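Local structure of NADPH-dependent nitro/flavin reductase (Bacillus subtilis, 3N2S) at residues A[43-47]-A[83-87]; A[56-60]-A[70-76]; A[201-206]-A[218-222]. The protein uses NADPH to drive FMN reductase chemistry and also reduces nitroaromatic compounds, quinones and azo dyes, working as an FMN-containing homodimer. One frame throughout, in Å; residues are numbered along the deposited sequence.

Interaction 1. Residues A[43-47]-A[83-87]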
loop_
_atom_site.group_PDB
_atom_site.type_symbol
_atom_site.label_atom_id
_atom_site.label_comp_id
_atom_site.label_asym_id
_atom_site.label_seq_id
_atom_site.Cartn_x
_atom_site.Cartn_y
_atom_site.Cartn_z
ATOM N N VAL A 43 6.211 7.581 10.853
ATOM C CA VAL A 43 7.388 7.867 10.013
ATOM C C VAL A 43 7.124 8.582 8.704
ATOM O O VAL A 43 8.028 9.273 8.211
ATOM C CB VAL A 43 8.388 6.684 9.867
ATOM C CG1 VAL A 43 8.705 6.063 11.225
ATOM C CG2 VAL A 43 7.849 5.613 8.917
ATOM N N GLN A 44 5.913 8.400 8.115
ATOM C CA GLN A 44 5.507 9.021 6.840
ATOM C C GLN A 44 6.630 8.844 5.798
ATOM O O GLN A 44 7.134 9.819 5.233
ATOM C CB GLN A 44 5.152 10.517 7.053
ATOM C CG GLN A 44 3.985 10.726 8.010
ATOM C CD GLN A 44 3.947 12.122 8.607
ATOM O OE1 GLN A 44 3.462 13.065 8.002
ATOM N NE2 GLN A 44 4.389 12.265 9.830
ATOM N N ALA A 45 7.034 7.582 5.596
ATOM C CA ALA A 45 8.201 7.209 4.782
ATOM C C ALA A 45 7.978 7.243 3.263
ATOM O O ALA A 45 8.305 6.297 2.560
ATOM C CB ALA A 45 8.749 5.861 5.238
ATOM N N TYR A 46 7.477 8.372 2.762
ATOM C CA TYR A 46 7.202 8.522 1.333
ATOM C C TYR A 46 7.327 9.963 0.870
ATOM O O TYR A 46 7.305 10.901 1.677
ATOM C CB TYR A 46 5.783 7.972 0.995
ATOM C CG TYR A 46 4.675 8.651 1.770
ATOM C CD1 TYR A 46 4.037 9.780 1.263
ATOM C CD2 TYR A 46 4.322 8.212 3.044
ATOM C CE1 TYR A 46 3.085 10.466 2.013
ATOM C CE2 TYR A 46 3.366 8.881 3.801
ATOM C CZ TYR A 46 2.754 10.011 3.284
ATOM O OH TYR A 46 1.816 10.662 4.036
ATOM N N SER A 47 7.399 10.132 -0.452
ATOM C CA SER A 47 7.378 11.402 -1.153
ATOM C C SER A 47 6.538 11.244 -2.390
ATOM O O SER A 47 6.376 10.128 -2.899
ATOM C CB SER A 47 8.787 11.878 -1.505
ATOM O OG SER A 47 9.253 12.677 -0.433
ATOM N N LEU A 83 13.248 7.398 2.619
ATOM C CA LEU A 83 13.965 7.327 3.903
ATOM C C LEU A 83 15.086 8.380 3.932
ATOM O O LEU A 83 15.835 8.500 4.913
ATOM C CB LEU A 83 14.463 5.910 4.177
ATOM C CG LEU A 83 13.338 4.872 4.438
ATOM C CD1 LEU A 83 13.859 3.470 4.491
ATOM C CD2 LEU A 83 12.544 5.205 5.700
ATOM N N TYR A 84 15.167 9.170 2.856
ATOM C CA TYR A 84 16.142 10.267 2.722
ATOM C C TYR A 84 15.817 11.379 3.729
ATOM O O TYR A 84 16.727 11.943 4.345
ATOM C CB TYR A 84 16.141 10.791 1.293
ATOM C CG TYR A 84 16.980 12.033 1.064
ATOM C CD1 TYR A 84 18.341 11.938 0.792
ATOM C CD2 TYR A 84 16.398 13.298 1.047
ATOM C CE1 TYR A 84 19.109 13.074 0.526
ATOM C CE2 TYR A 84 17.156 14.442 0.780
ATOM C CZ TYR A 84 18.509 14.323 0.508
ATOM O OH TYR A 84 19.264 15.450 0.270
ATOM N N ARG A 85 14.514 11.676 3.909
ATOM C CA ARG A 85 14.011 12.660 4.875
ATOM C C ARG A 85 14.565 12.329 6.275
ATOM O O ARG A 85 15.085 13.214 6.959
ATOM C CB ARG A 85 12.469 12.599 4.889
ATOM C CG ARG A 85 11.772 13.548 5.889
ATOM C CD ARG A 85 10.248 13.478 5.816
ATOM N NE ARG A 85 9.768 13.838 4.475
ATOM C CZ ARG A 85 9.139 13.002 3.650
ATOM N NH1 ARG A 85 8.848 11.765 4.042
ATOM N NH2 ARG A 85 8.792 13.397 2.434
ATOM N N HIS A 86 14.515 11.044 6.644
ATOM C CA HIS A 86 14.961 10.484 7.925
ATOM C C HIS A 86 16.490 10.530 8.028
ATOM O O HIS A 86 17.019 10.927 9.068
ATOM C CB HIS A 86 14.354 9.071 8.116
ATOM C CG HIS A 86 12.886 9.056 7.785
ATOM N ND1 HIS A 86 12.435 9.033 6.464
ATOM C CD2 HIS A 86 11.818 9.189 8.599
ATOM C CE1 HIS A 86 11.114 9.121 6.528
ATOM N NE2 HIS A 86 10.699 9.202 7.795
ATOM N N GLN A 87 17.196 10.193 6.928
ATOM C CA GLN A 87 18.659 10.301 6.872
ATOM C C GLN A 87 19.078 11.755 7.142
ATOM O O GLN A 87 19.931 11.989 7.991
ATOM C CB GLN A 87 19.186 9.876 5.490
ATOM C CG GLN A 87 20.717 9.827 5.431
ATOM C CD GLN A 87 21.282 9.835 4.035
ATOM O OE1 GLN A 87 20.669 10.313 3.066
ATOM N NE2 GLN A 87 22.500 9.331 3.915
#

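Interaction 2. Residues A[56-60]-A[70-76]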
loop_
_atom_site.group_PDB
_atom_site.type_symbol
_atom_site.label_atom_id
_atom_site.label_comp_id
_atom_site.label_asym_id
_atom_site.label_seq_id
_atom_site.Cartn_x
_atom_site.Cartn_y
_atom_site.Cartn_z
ATOM N N LYS A 56 9.433 15.640 -19.149
ATOM C CA LYS A 56 9.527 14.577 -18.127
ATOM C C LYS A 56 8.356 13.596 -18.208
ATOM O O LYS A 56 8.571 12.395 -18.074
ATOM C CB LYS A 56 9.633 15.175 -16.715
ATOM C CG LYS A 56 10.924 15.979 -16.517
ATOM C CD LYS A 56 11.069 16.493 -15.075
ATOM C CE LYS A 56 12.339 17.308 -14.909
ATOM N NZ LYS A 56 13.545 16.502 -15.167
ATOM N N LYS A 57 7.128 14.085 -18.446
ATOM C CA LYS A 57 5.939 13.213 -18.581
ATOM C C LYS A 57 6.148 12.269 -19.762
ATOM O O LYS A 57 5.831 11.082 -19.663
ATOM C CB LYS A 57 4.665 14.051 -18.806
ATOM C CG LYS A 57 4.130 14.744 -17.547
ATOM C CD LYS A 57 2.882 15.596 -17.818
ATOM C CE LYS A 57 1.620 14.762 -17.737
ATOM N NZ LYS A 57 0.384 15.548 -17.435
ATOM N N ARG A 58 6.716 12.803 -20.873
ATOM C CA ARG A 58 7.019 12.038 -22.088
ATOM C C ARG A 58 8.045 10.960 -21.802
ATOM O O ARG A 58 7.819 9.804 -22.151
ATOM C CB ARG A 58 7.503 12.956 -23.236
ATOM C CG ARG A 58 7.558 12.210 -24.575
ATOM C CD ARG A 58 8.602 12.779 -25.522
ATOM N NE ARG A 58 9.948 12.853 -24.935
ATOM C CZ ARG A 58 10.828 11.857 -24.929
ATOM N NH1 ARG A 58 12.020 12.022 -24.376
ATOM N NH2 ARG A 58 10.517 10.684 -25.465
ATOM N N GLU A 59 9.172 11.323 -21.167
ATOM C CA GLU A 59 10.223 10.355 -20.847
ATOM C C GLU A 59 9.668 9.224 -19.998
ATOM O O GLU A 59 9.947 8.061 -20.273
ATOM C CB GLU A 59 11.391 11.017 -20.087
ATOM C CG GLU A 59 12.234 11.982 -20.892
ATOM C CD GLU A 59 13.225 12.709 -20.007
ATOM O OE1 GLU A 59 12.813 13.643 -19.274
ATOM O OE2 GLU A 59 14.403 12.291 -19.997
ATOM N N LEU A 60 8.899 9.558 -18.953
ATOM C CA LEU A 60 8.311 8.556 -18.057
ATOM C C LEU A 60 7.352 7.646 -18.807
ATOM O O LEU A 60 7.357 6.439 -18.570
ATOM C CB LEU A 60 7.609 9.237 -16.859
ATOM C CG LEU A 60 8.536 10.019 -15.890
ATOM C CD1 LEU A 60 7.738 10.844 -14.917
ATOM C CD2 LEU A 60 9.557 9.095 -15.179
ATOM N N VAL A 70 0.091 8.541 -19.425
ATOM C CA VAL A 70 1.107 9.059 -18.495
ATOM C C VAL A 70 1.358 10.521 -18.943
ATOM O O VAL A 70 1.540 11.398 -18.096
ATOM C CB VAL A 70 2.410 8.201 -18.544
ATOM C CG1 VAL A 70 3.600 8.926 -17.901
ATOM C CG2 VAL A 70 2.190 6.838 -17.877
ATOM N N GLU A 71 1.370 10.775 -20.282
ATOM C CA GLU A 71 1.569 12.139 -20.820
ATOM C C GLU A 71 0.266 12.890 -20.826
ATOM O O GLU A 71 0.245 14.063 -20.459
ATOM C CB GLU A 71 2.045 12.126 -22.285
ATOM C CG GLU A 71 3.481 11.759 -22.525
ATOM C CD GLU A 71 3.929 12.059 -23.947
ATOM O OE1 GLU A 71 4.111 11.095 -24.721
ATOM O OE2 GLU A 71 4.111 13.251 -24.285
ATOM N N LYS A 72 -0.801 12.253 -21.356
ATOM C CA LYS A 72 -2.121 12.889 -21.505
ATOM C C LYS A 72 -3.001 12.569 -20.326
ATOM O O LYS A 72 -3.680 11.536 -20.307
ATOM C CB LYS A 72 -2.803 12.464 -22.825
ATOM C CG LYS A 72 -4.011 13.333 -23.190
ATOM C CD LYS A 72 -4.751 12.809 -24.430
ATOM C CE LYS A 72 -5.658 13.851 -25.046
ATOM N NZ LYS A 72 -6.788 14.214 -24.154
ATOM N N ASN A 73 -3.019 13.495 -19.352
ATOM C CA ASN A 73 -3.824 13.396 -18.123
ATOM C C ASN A 73 -3.918 14.789 -17.472
ATOM O O ASN A 73 -3.353 15.744 -17.997
ATOM C CB ASN A 73 -3.205 12.333 -17.155
ATOM C CG ASN A 73 -1.758 12.585 -16.810
ATOM O OD1 ASN A 73 -1.356 13.720 -16.541
ATOM N ND2 ASN A 73 -0.929 11.545 -16.861
ATOM N N GLY A 74 -4.588 14.889 -16.333
ATOM C CA GLY A 74 -4.735 16.143 -15.592
ATOM C C GLY A 74 -3.510 16.490 -14.767
ATOM O O GLY A 74 -3.266 17.670 -14.478
ATOM N N HIS A 75 -2.757 15.443 -14.335
ATOM C CA HIS A 75 -1.503 15.526 -13.566
ATOM C C HIS A 75 -0.936 14.127 -13.431
ATOM O O HIS A 75 -1.715 13.166 -13.362
ATOM C CB HIS A 75 -1.735 16.124 -12.159
ATOM C CG HIS A 75 -0.508 16.758 -11.555
ATOM N ND1 HIS A 75 0.194 17.749 -12.218
ATOM C CD2 HIS A 75 0.073 16.559 -10.351
ATOM C CE1 HIS A 75 1.185 18.098 -11.417
ATOM N NE2 HIS A 75 1.144 17.423 -10.277
ATOM N N PHE A 76 0.400 14.006 -13.375
ATOM C CA PHE A 76 1.041 12.709 -13.169
ATOM C C PHE A 76 1.826 12.729 -11.859
ATOM O O PHE A 76 2.762 13.519 -11.716
ATOM C CB PHE A 76 1.920 12.295 -14.361
ATOM C CG PHE A 76 2.438 10.875 -14.284
ATOM C CD1 PHE A 76 1.559 9.791 -14.314
ATOM C CD2 PHE A 76 3.807 10.614 -14.193
ATOM C CE1 PHE A 76 2.049 8.482 -14.227
ATOM C CE2 PHE A 76 4.285 9.312 -14.122
ATOM C CZ PHE A 76 3.406 8.257 -14.152
#

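Interaction 3. Residues A[201-206]-A[218-222]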
loop_
_atom_site.group_PDB
_atom_site.type_symbol
_atom_site.label_atom_id
_atom_site.label_comp_id
_atom_site.label_asym_id
_atom_site.label_seq_id
_atom_site.Cartn_x
_atom_site.Cartn_y
_atom_site.Cartn_z
ATOM N N TYR A 201 -13.698 -18.609 -11.315
ATOM C CA TYR A 201 -13.100 -17.328 -11.702
ATOM C C TYR A 201 -12.603 -17.331 -13.128
ATOM O O TYR A 201 -12.878 -16.380 -13.846
ATOM C CB TYR A 201 -11.985 -16.911 -10.736
ATOM C CG TYR A 201 -11.549 -15.473 -10.922
ATOM C CD1 TYR A 201 -12.483 -14.438 -10.965
ATOM C CD2 TYR A 201 -10.205 -15.139 -10.981
ATOM C CE1 TYR A 201 -12.079 -13.105 -11.086
ATOM C CE2 TYR A 201 -9.787 -13.808 -11.071
ATOM C CZ TYR A 201 -10.725 -12.796 -11.127
ATOM O OH TYR A 201 -10.296 -11.496 -11.250
ATOM N N ASP A 202 -11.910 -18.403 -13.555
ATOM C CA ASP A 202 -11.434 -18.513 -14.933
ATOM C C ASP A 202 -12.582 -18.444 -15.958
ATOM O O ASP A 202 -12.430 -17.816 -17.007
ATOM C CB ASP A 202 -10.610 -19.792 -15.127
ATOM C CG ASP A 202 -9.151 -19.629 -14.737
ATOM O OD1 ASP A 202 -8.699 -18.467 -14.582
ATOM O OD2 ASP A 202 -8.443 -20.645 -14.680
ATOM N N LYS A 203 -13.735 -19.043 -15.626
ATOM C CA LYS A 203 -14.924 -18.998 -16.498
ATOM C C LYS A 203 -15.492 -17.553 -16.497
ATOM O O LYS A 203 -15.841 -17.046 -17.558
ATOM C CB LYS A 203 -15.979 -20.010 -16.017
ATOM C CG LYS A 203 -17.178 -20.114 -16.967
ATOM C CD LYS A 203 -18.295 -20.961 -16.367
ATOM C CE LYS A 203 -19.534 -20.951 -17.230
ATOM N NZ LYS A 203 -20.234 -19.632 -17.225
ATOM N N THR A 204 -15.569 -16.900 -15.313
ATOM C CA THR A 204 -16.048 -15.500 -15.194
ATOM C C THR A 204 -15.186 -14.573 -16.080
ATOM O O THR A 204 -15.707 -13.719 -16.798
ATOM C CB THR A 204 -16.000 -15.027 -13.733
ATOM O OG1 THR A 204 -16.895 -15.798 -12.944
ATOM C CG2 THR A 204 -16.345 -13.534 -13.572
ATOM N N ILE A 205 -13.859 -14.753 -16.023
ATOM C CA ILE A 205 -12.938 -13.908 -16.789
ATOM C C ILE A 205 -12.993 -14.186 -18.286
ATOM O O ILE A 205 -13.017 -13.238 -19.079
ATOM C CB ILE A 205 -11.509 -13.976 -16.169
ATOM C CG1 ILE A 205 -11.493 -13.401 -14.717
ATOM C CG2 ILE A 205 -10.466 -13.266 -17.044
ATOM C CD1 ILE A 205 -12.150 -12.003 -14.511
ATOM N N SER A 206 -12.990 -15.477 -18.670
ATOM C CA SER A 206 -13.093 -15.854 -20.084
ATOM C C SER A 206 -14.404 -15.292 -20.670
ATOM O O SER A 206 -14.362 -14.629 -21.718
ATOM C CB SER A 206 -12.985 -17.366 -20.266
ATOM O OG SER A 206 -14.032 -18.073 -19.632
ATOM N N GLU A 218 -10.758 -14.803 -25.512
ATOM C CA GLU A 218 -11.415 -15.735 -24.583
ATOM C C GLU A 218 -10.495 -16.303 -23.485
ATOM O O GLU A 218 -10.842 -17.299 -22.845
ATOM C CB GLU A 218 -12.169 -16.848 -25.347
ATOM C CG GLU A 218 -11.311 -17.665 -26.304
ATOM C CD GLU A 218 -12.060 -18.465 -27.351
ATOM O OE1 GLU A 218 -13.312 -18.408 -27.373
ATOM O OE2 GLU A 218 -11.389 -19.139 -28.165
ATOM N N GLU A 219 -9.362 -15.651 -23.236
ATOM C CA GLU A 219 -8.399 -16.110 -22.237
ATOM C C GLU A 219 -8.953 -16.119 -20.814
ATOM O O GLU A 219 -9.788 -15.283 -20.464
ATOM C CB GLU A 219 -7.087 -15.312 -22.322
ATOM C CG GLU A 219 -7.260 -13.824 -22.082
ATOM C CD GLU A 219 -6.008 -12.973 -22.109
ATOM O OE1 GLU A 219 -6.148 -11.756 -22.350
ATOM O OE2 GLU A 219 -4.900 -13.504 -21.878
ATOM N N THR A 220 -8.512 -17.080 -20.017
ATOM C CA THR A 220 -8.898 -17.219 -18.618
ATOM C C THR A 220 -7.933 -16.326 -17.789
ATOM O O THR A 220 -6.900 -15.887 -18.301
ATOM C CB THR A 220 -8.752 -18.673 -18.171
ATOM O OG1 THR A 220 -7.377 -19.041 -18.245
ATOM C CG2 THR A 220 -9.648 -19.653 -18.979
ATOM N N TRP A 221 -8.253 -16.101 -16.517
ATOM C CA TRP A 221 -7.405 -15.304 -15.638
ATOM C C TRP A 221 -6.069 -15.999 -15.406
ATOM O O TRP A 221 -5.035 -15.364 -15.541
ATOM C CB TRP A 221 -8.107 -15.065 -14.291
ATOM C CG TRP A 221 -7.338 -14.162 -13.382
ATOM C CD1 TRP A 221 -7.202 -12.809 -13.493
ATOM C CD2 TRP A 221 -6.632 -14.546 -12.197
ATOM N NE1 TRP A 221 -6.465 -12.320 -12.440
ATOM C CE2 TRP A 221 -6.103 -13.366 -11.625
ATOM C CE3 TRP A 221 -6.438 -15.768 -11.533
ATOM C CZ2 TRP A 221 -5.370 -13.373 -10.435
ATOM C CZ3 TRP A 221 -5.705 -15.775 -10.356
ATOM C CH2 TRP A 221 -5.200 -14.583 -9.802
ATOM N N SER A 222 -6.100 -17.292 -15.048
ATOM C CA SER A 222 -4.884 -18.060 -14.757
ATOM C C SER A 222 -3.922 -18.094 -15.961
ATOM O O SER A 222 -2.734 -17.907 -15.765
ATOM C CB SER A 222 -5.236 -19.459 -14.260
ATOM O OG SER A 222 -5.963 -20.153 -15.252
HETATM O O HOH W 1 -7.484 -21.803 -17.352
#

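Interaction 1. Residues A[43-47]-A[83-87]
Arg85 and His86, adjacent at the start of helix 84-92, reach across to two backbone carbonyls of 43-47. The guanidinium of Arg85 comes end-on to Tyr46 O, and NH1 and NH2 both donate to this one oxygen, each at 3.0 Å. The oxygen lies only 5° out of the guanidinium plane, yet both nitrogens approach it from the same face of its carbonyl, with NH1 well above the carbonyl plane. The His86 bond is straighter: NE2 donates to Val43 O at 2.7 Å with an N-H...O angle of 165°, and the acceptor sits in the ring plane. This in-plane bond restrains the rotation of the imidazole and leaves CE1 3.9 Å from Ala45 CA. Besides these polar bonds, Ala45 CB meets Leu83 CD2 at 3.9 Å in a small apolar touch.

The two accepting carbonyls lie on either side, in sequence, of an inverse gamma turn centred on Ala45, at the entry to strand 46-51 in the sheet of the nitroreductase fold. Residues 83-87 leave the neighbouring strand 75-82, so the contact ties the start of one strand to the helix that follows its antiparallel partner.

Arg85 runs out with CG anti to the backbone N (chi1 178°) and stays extended until a bend at chi3 turns the guanidinium onto Tyr46 O. Its NH2 is also held by Ala180 O of the second subunit. Asp82 accepts a hydrogen bond from the backbone N of Arg85 and binds Ser47 OG, which lies 3.0 Å from Arg85 NH2 and is also bonded to His183 of the second subunit. Gln44, whose side chain is about 7 Å from a bound FMN, accepts at OE1 a hydrogen bond from Leu176 N of the second subunit.

Interaction 2. Residues A[56-60]-A[70-76]
Lys57 and Asn73 approach from opposite directions, and the ammonium of the lysine meets the amide oxygen: NZ donates to Asn73 OD1 at 2.7 Å, tilted 34° from the plane of the amide. A bend at chi3 (86°) carries the lysine chain past the backbone of the 70-73 turn, with CE 3.1 Å from Glu71 O. The other end of the same amide is turned back on its own segment, where Asn73 ND2 makes a weak bond to Val70 O and a further one to Tyr69 O; both ends of the group are thereby used, which sets its flip.

Arg58 and Glu71 lie side by side and point the same way, so that opposite charges run alongside without pairing. Their flat ends are nearly perpendicular, at 86°, and the carboxylate rests on the aliphatic part of the arginine, with OE2 3.6 Å from Arg58 CB. Arg58 NH1 instead forms a salt bridge with Glu55.

The Phe76 ring is used in two ways. Val70 CG1 sits 3.7 Å above one face, over the ring centre, while Leu60 CD1 comes to the edge, 3.9 Å from CE2.

Helix 54-63 is thus packed against the turn entering strand 75-82, where Gly74 and His75 form a classic beta bulge opposite Val163. Strand 46-51 and helix 142-149 also line the helix through Val51, Val145 and Val148.

Interaction 3. Residues A[201-206]-A[218-222]
This contact, part polar and part aromatic, sets the N-terminal end of helix 221-229 against the middle of helix 191-213. Asp202 carries the polar half. Its OD1 accepts the backbone N of Ser222 at 2.9 Å and 171°, and OD2 accepts the hydroxyl OG of Ser222 at 2.6 Å; both oxygens are met on the syn side. A water donates to OD2 and also bonds Thr220 OG1, and this threonine, the N-cap residue of helix 221-229, caps Asp223 N.

The aromatic half is Tyr201 and Trp221, which form an edge-to-face pair, the planes inclined at 59°. The tyrosine edge points at the indole face, CE2 lying 3.4 Å from Trp221 CG. Both side chains leave with CG anti to the backbone N (Trp221 chi1 -175°), which brings the rings together. Ile205 CG1 sits over the rim of one Tyr201 face and also reaches Trp221 CB, at 3.8 Å. Trp221 NE1 bonds Tyr42 O of the second subunit; Tyr201 OH bonds Pro174 O of its own chain and Gln44 NE2 of the second subunit.

An alanine in place of Asp202 is likely to leave Ser222 N and OG without their acceptor and the water without one of its holders. A carboxylate beside the first turn of a helix would probably be stabilised as the anion by the helix dipole.

How the interactions relate
From the N terminus, residues 43-47 lead into strand 46-51, and helix 54-63 follows. Interaction 2 closes first, bringing that helix back onto the turn ahead of strand 75-82. The strand then runs antiparallel to 46-51, and interaction 1 closes the larger loop at its far end, so that interaction 2 is nested inside interaction 1. Both thus reach the same two neighbouring strands, with their centres 25 Å apart. Interaction 3 comes later in series, joining helices 191-213 and 221-229 on the opposite side of the chain's centre from interaction 1. All three touch the second subunit; across the dimer, interaction 3 of one subunit meets interaction 1 of the other, where Trp221 packs on Val43.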